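Local coordinates for protein endo-beta-1,4-glucanase (cellulase B) (Bacillus halodurans, PDB 4V2X) that is a three-module family 5 endo-beta-1,4-glucanase that hydrolyses xyloglucan and beta-1,3-1,4-glucans, with its family 46 carbohydrate-binding module contributing, at residues S194-F200 against L214-N219; T242-T247 against A269-Y273. All coordinates share one frame; numbering follows the deposited sequence.

Interaction 1. Residues S194-F200 against L214-N219; sequences SVNEPKF and LLDDLN. With CA (calcium ion), chain B.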
# COMPACT_ATOMS: atom_id res chain seq x y z
N SER A 194 16.83 -0.13 9.34
CA SER A 194 16.89 0.30 7.94
C SER A 194 17.19 1.79 7.74
O SER A 194 18.05 2.15 6.93
CB SER A 194 15.56 -0.03 7.25
OG SER A 194 14.48 0.60 7.91
N VAL A 195 16.48 2.65 8.47
CA VAL A 195 16.63 4.10 8.34
C VAL A 195 15.98 4.78 9.53
O VAL A 195 14.91 4.37 9.98
CB VAL A 195 16.00 4.62 7.02
CG1 VAL A 195 14.55 4.20 6.87
CG2 VAL A 195 16.12 6.15 6.92
N ASN A 196 16.63 5.82 10.05
CA ASN A 196 16.06 6.59 11.16
C ASN A 196 14.95 7.55 10.72
O ASN A 196 15.13 8.30 9.78
CB ASN A 196 17.16 7.42 11.82
CG ASN A 196 16.68 8.10 13.08
OD1 ASN A 196 16.26 7.43 14.02
ND2 ASN A 196 16.74 9.42 13.12
N GLU A 197 13.82 7.52 11.42
CA GLU A 197 12.77 8.55 11.27
C GLU A 197 12.50 8.92 9.80
O GLU A 197 12.59 10.09 9.41
CB GLU A 197 13.15 9.79 12.09
CG GLU A 197 13.27 9.48 13.58
CD GLU A 197 13.55 10.67 14.48
OE1 GLU A 197 13.94 11.75 14.01
OE2 GLU A 197 13.37 10.50 15.71
N PRO A 198 12.15 7.92 8.97
CA PRO A 198 11.98 8.19 7.55
C PRO A 198 10.83 9.15 7.24
O PRO A 198 9.79 9.09 7.87
CB PRO A 198 11.69 6.80 6.96
CG PRO A 198 11.20 6.00 8.11
CD PRO A 198 11.97 6.50 9.29
N LYS A 199 11.06 10.03 6.27
CA LYS A 199 10.00 10.88 5.74
C LYS A 199 10.44 11.36 4.36
O LYS A 199 11.60 11.18 3.98
CB LYS A 199 9.70 12.05 6.67
CG LYS A 199 10.84 13.02 6.91
CD LYS A 199 10.46 14.05 7.95
CE LYS A 199 11.42 15.23 7.96
NZ LYS A 199 12.85 14.84 8.07
N PHE A 200 9.52 11.94 3.60
CA PHE A 200 9.79 12.28 2.20
C PHE A 200 9.38 13.70 1.86
O PHE A 200 9.06 14.02 0.72
CB PHE A 200 9.14 11.24 1.29
CG PHE A 200 9.67 9.88 1.54
CD1 PHE A 200 10.86 9.47 0.94
CD2 PHE A 200 9.06 9.04 2.46
CE1 PHE A 200 11.40 8.23 1.22
CE2 PHE A 200 9.60 7.80 2.75
CZ PHE A 200 10.76 7.39 2.12
N LEU A 214 6.87 4.49 -0.72
CA LEU A 214 8.32 4.66 -0.75
C LEU A 214 8.97 4.00 0.46
O LEU A 214 9.98 3.31 0.33
CB LEU A 214 8.69 6.14 -0.81
CG LEU A 214 8.14 6.93 -2.01
CD1 LEU A 214 8.43 8.41 -1.84
CD2 LEU A 214 8.73 6.43 -3.32
N LEU A 215 8.40 4.20 1.65
CA LEU A 215 8.97 3.60 2.85
C LEU A 215 8.88 2.07 2.81
O LEU A 215 9.83 1.37 3.19
CB LEU A 215 8.32 4.16 4.12
CG LEU A 215 8.81 3.55 5.44
CD1 LEU A 215 10.33 3.62 5.60
CD2 LEU A 215 8.12 4.22 6.61
N ASP A 216 7.77 1.55 2.32
CA ASP A 216 7.68 0.10 2.16
C ASP A 216 8.82 -0.41 1.28
O ASP A 216 9.44 -1.42 1.58
CB ASP A 216 6.34 -0.33 1.55
CG ASP A 216 6.34 -1.79 1.14
OD1 ASP A 216 6.76 -2.08 -0.01
OD2 ASP A 216 5.96 -2.65 1.97
N ASP A 217 9.09 0.28 0.18
CA ASP A 217 10.17 -0.11 -0.73
C ASP A 217 11.55 -0.08 -0.05
O ASP A 217 12.35 -0.98 -0.25
CB ASP A 217 10.18 0.75 -1.98
CG ASP A 217 9.00 0.47 -2.90
OD1 ASP A 217 8.22 -0.47 -2.64
OD2 ASP A 217 8.86 1.20 -3.90
N LEU A 218 11.82 0.96 0.73
CA LEU A 218 13.11 1.06 1.44
C LEU A 218 13.26 -0.07 2.44
O LEU A 218 14.31 -0.69 2.53
CB LEU A 218 13.25 2.39 2.17
CG LEU A 218 13.42 3.64 1.33
CD1 LEU A 218 13.38 4.85 2.25
CD2 LEU A 218 14.73 3.63 0.55
N ASN A 219 12.22 -0.32 3.21
CA ASN A 219 12.24 -1.41 4.18
C ASN A 219 12.42 -2.77 3.50
O ASN A 219 13.10 -3.65 4.02
CB ASN A 219 10.97 -1.40 5.03
CG ASN A 219 11.01 -0.34 6.13
OD1 ASN A 219 12.07 0.05 6.59
ND2 ASN A 219 9.83 0.09 6.57
CA CA B . 6.47 -2.03 -2.33
O HOH W 1 5.39 0.08 -1.91
O HOH W 2 4.47 -3.17 -1.64

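Interaction 2. Residues T242-T247 against A269-Y273; sequences TMETAT and ATVHY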
# COMPACT_ATOMS: atom_id res chain seq x y z
N THR A 242 8.14 2.80 11.52
CA THR A 242 7.03 3.54 10.94
C THR A 242 7.53 4.85 10.34
O THR A 242 8.63 5.32 10.66
CB THR A 242 5.98 3.90 12.00
OG1 THR A 242 6.63 4.60 13.07
CG2 THR A 242 5.32 2.68 12.56
N MET A 243 6.71 5.46 9.49
CA MET A 243 7.00 6.81 8.97
C MET A 243 7.17 7.77 10.15
O MET A 243 6.36 7.76 11.08
CB MET A 243 5.87 7.31 8.06
CG MET A 243 6.25 8.48 7.16
SD MET A 243 7.35 8.02 5.81
CE MET A 243 6.23 7.05 4.81
N GLU A 244 8.25 8.55 10.09
CA GLU A 244 8.62 9.51 11.15
C GLU A 244 8.82 8.86 12.52
O GLU A 244 8.90 9.55 13.54
CB GLU A 244 7.58 10.64 11.25
CG GLU A 244 7.53 11.54 10.03
CD GLU A 244 6.60 12.73 10.20
OE1 GLU A 244 5.87 12.82 11.21
OE2 GLU A 244 6.61 13.60 9.30
N THR A 245 8.95 7.53 12.54
CA THR A 245 8.87 6.71 13.75
C THR A 245 7.70 7.13 14.65
O THR A 245 7.77 7.02 15.88
CB THR A 245 10.19 6.70 14.55
OG1 THR A 245 10.59 8.04 14.87
CG2 THR A 245 11.32 5.98 13.75
N ALA A 246 6.60 7.53 14.01
CA ALA A 246 5.40 7.99 14.71
C ALA A 246 4.46 6.82 15.01
O ALA A 246 4.67 5.71 14.53
CB ALA A 246 4.71 9.05 13.87
N THR A 247 3.42 7.07 15.79
CA THR A 247 2.58 5.99 16.33
C THR A 247 1.10 6.06 15.94
O THR A 247 0.30 5.31 16.48
CB THR A 247 2.63 5.96 17.87
OG1 THR A 247 2.05 7.15 18.41
CG2 THR A 247 4.06 5.81 18.36
N ALA A 269 9.61 -4.16 15.08
CA ALA A 269 9.04 -2.85 14.76
C ALA A 269 9.66 -1.79 15.66
O ALA A 269 9.91 -2.04 16.84
CB ALA A 269 7.53 -2.87 14.92
N THR A 270 9.90 -0.60 15.11
CA THR A 270 10.40 0.50 15.93
C THR A 270 9.61 1.80 15.75
O THR A 270 9.16 2.14 14.65
CB THR A 270 11.93 0.71 15.75
OG1 THR A 270 12.42 1.51 16.83
CG2 THR A 270 12.26 1.39 14.43
N VAL A 271 9.43 2.49 16.88
CA VAL A 271 8.84 3.82 16.94
C VAL A 271 9.69 4.62 17.91
O VAL A 271 10.49 4.05 18.66
CB VAL A 271 7.37 3.79 17.40
CG1 VAL A 271 6.51 3.03 16.39
CG2 VAL A 271 7.21 3.20 18.79
N HIS A 272 9.53 5.94 17.89
CA HIS A 272 10.19 6.84 18.83
C HIS A 272 9.13 7.63 19.58
O HIS A 272 7.98 7.72 19.13
CB HIS A 272 11.10 7.82 18.12
CG HIS A 272 12.26 7.17 17.42
ND1 HIS A 272 13.12 7.88 16.61
CD2 HIS A 272 12.70 5.90 17.42
CE1 HIS A 272 14.04 7.07 16.14
NE2 HIS A 272 13.81 5.86 16.61
N TYR A 273 9.50 8.21 20.72
CA TYR A 273 8.52 8.96 21.51
C TYR A 273 9.17 10.02 22.38
O TYR A 273 10.08 9.72 23.16
CB TYR A 273 7.68 8.01 22.39
CG TYR A 273 6.47 8.72 22.97
CD1 TYR A 273 5.39 9.06 22.17
CD2 TYR A 273 6.44 9.08 24.31
CE1 TYR A 273 4.29 9.73 22.69
CE2 TYR A 273 5.35 9.75 24.84
CZ TYR A 273 4.28 10.07 24.03
OH TYR A 273 3.21 10.75 24.56

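Interaction 1. Residues S194-F200 against L214-N219
The ring of F200 meets three leucines of the helix, each in its own way. L214 lays CB over one ring face, displaced toward the rim, 4.0 Å from the ring centroid and 16° off the normal, which makes a CH-pi contact. L218 comes in at the edge instead, its CD1 in the ring plane and 3.7 Å from F200 CZ. L215 touches the ring more loosely, CB lying 4.1 Å from F200 CE2. The chi1 of L215 (178°, CG anti to the backbone N) points its branch toward P198, where CD1 stops 3.6 Å from P198 CG; V195 only grazes the same methyl. Farther along, the interface turns polar. The buried hydroxyl of S194 donates to N219 OD1 at 2.8 Å, almost straight along the C=O axis (171°), while W176 takes up the carbonyl oxygen of S194. Past this core the helix turns D216 and D217 to calcium, their OD1 atoms lying 2.3 Å and 2.4 Å from the ion respectively. Two waters join them, and D216 and D217 of the second subunit also bind, so the metal bridges the two chains. K261 forms a salt bridge with D216, and K261 of the second subunit forms one with D217. This is the packing of a (beta/alpha)8 barrel, in which the loop leaving strand 190-193 folds back on the following helix. That loop carries the Asn-Glu-Pro sequence characteristic of family 5, whose glutamate is the general acid/base in related glycosidases.

Interaction 2. Residues T242-T247 against A269-Y273
H272 N donates to T245 O at 2.9 Å, nearly linear at 178°, while a weak bond from T242 N to T270 O (3.4 Å) ties the start of the loop to the strand. Between them T245 N to T242 O and A246 N to M243 O close two overlapping turns, with E244 and T245 both at positive phi. T245 holds OG1 between its backbone N and carbonyl carbon (chi1 56°), where it donates to E244 O; this puts CG2 over the centre of the H272 imidazole, 3.7 Å from the centroid and 5° off the ring normal, a CH-pi contact. At the other side of the turn, T242 OG1 reaches A246 O at 2.7 Å, and V271 packs its CG1 against T242 OG1. T247 CG2 lies 4.0 Å from V271 CB, the two side chains crossing at about a right angle. H272 ND1 is hydrogen-bonded to E197 OE2, from the loop after strand 190-193. Were H272 replaced by an alanine, T245 CG2 would probably lose the ring it covers and the carboxylate of E197 this hydrogen-bond partner. The arrangement belongs to the carboxy-terminal rim of the parallel barrel, where strands 238-241 and 267-273 run side by side and where family 5 enzymes place their active site.

The two contacts show how neighbouring strand-end loops of one (beta/alpha)8 barrel meet. Along the chain interaction 1 closes before interaction 2 opens, and their centres lie 11 Å apart within the family 5 module. The first joins the loop after strand 190-193 to helix 209-227; the second joins the loop after the neighbouring strand, 238-241, to strand 267-273. They meet directly, since P198 O probably accepts a hydrogen bond from E244 N at 2.8 Å, and E197 rests against T245. The loop bearing E197 thus lies between helix 209-227, with the intersubunit calcium beyond, and the loop and strand of interaction 2.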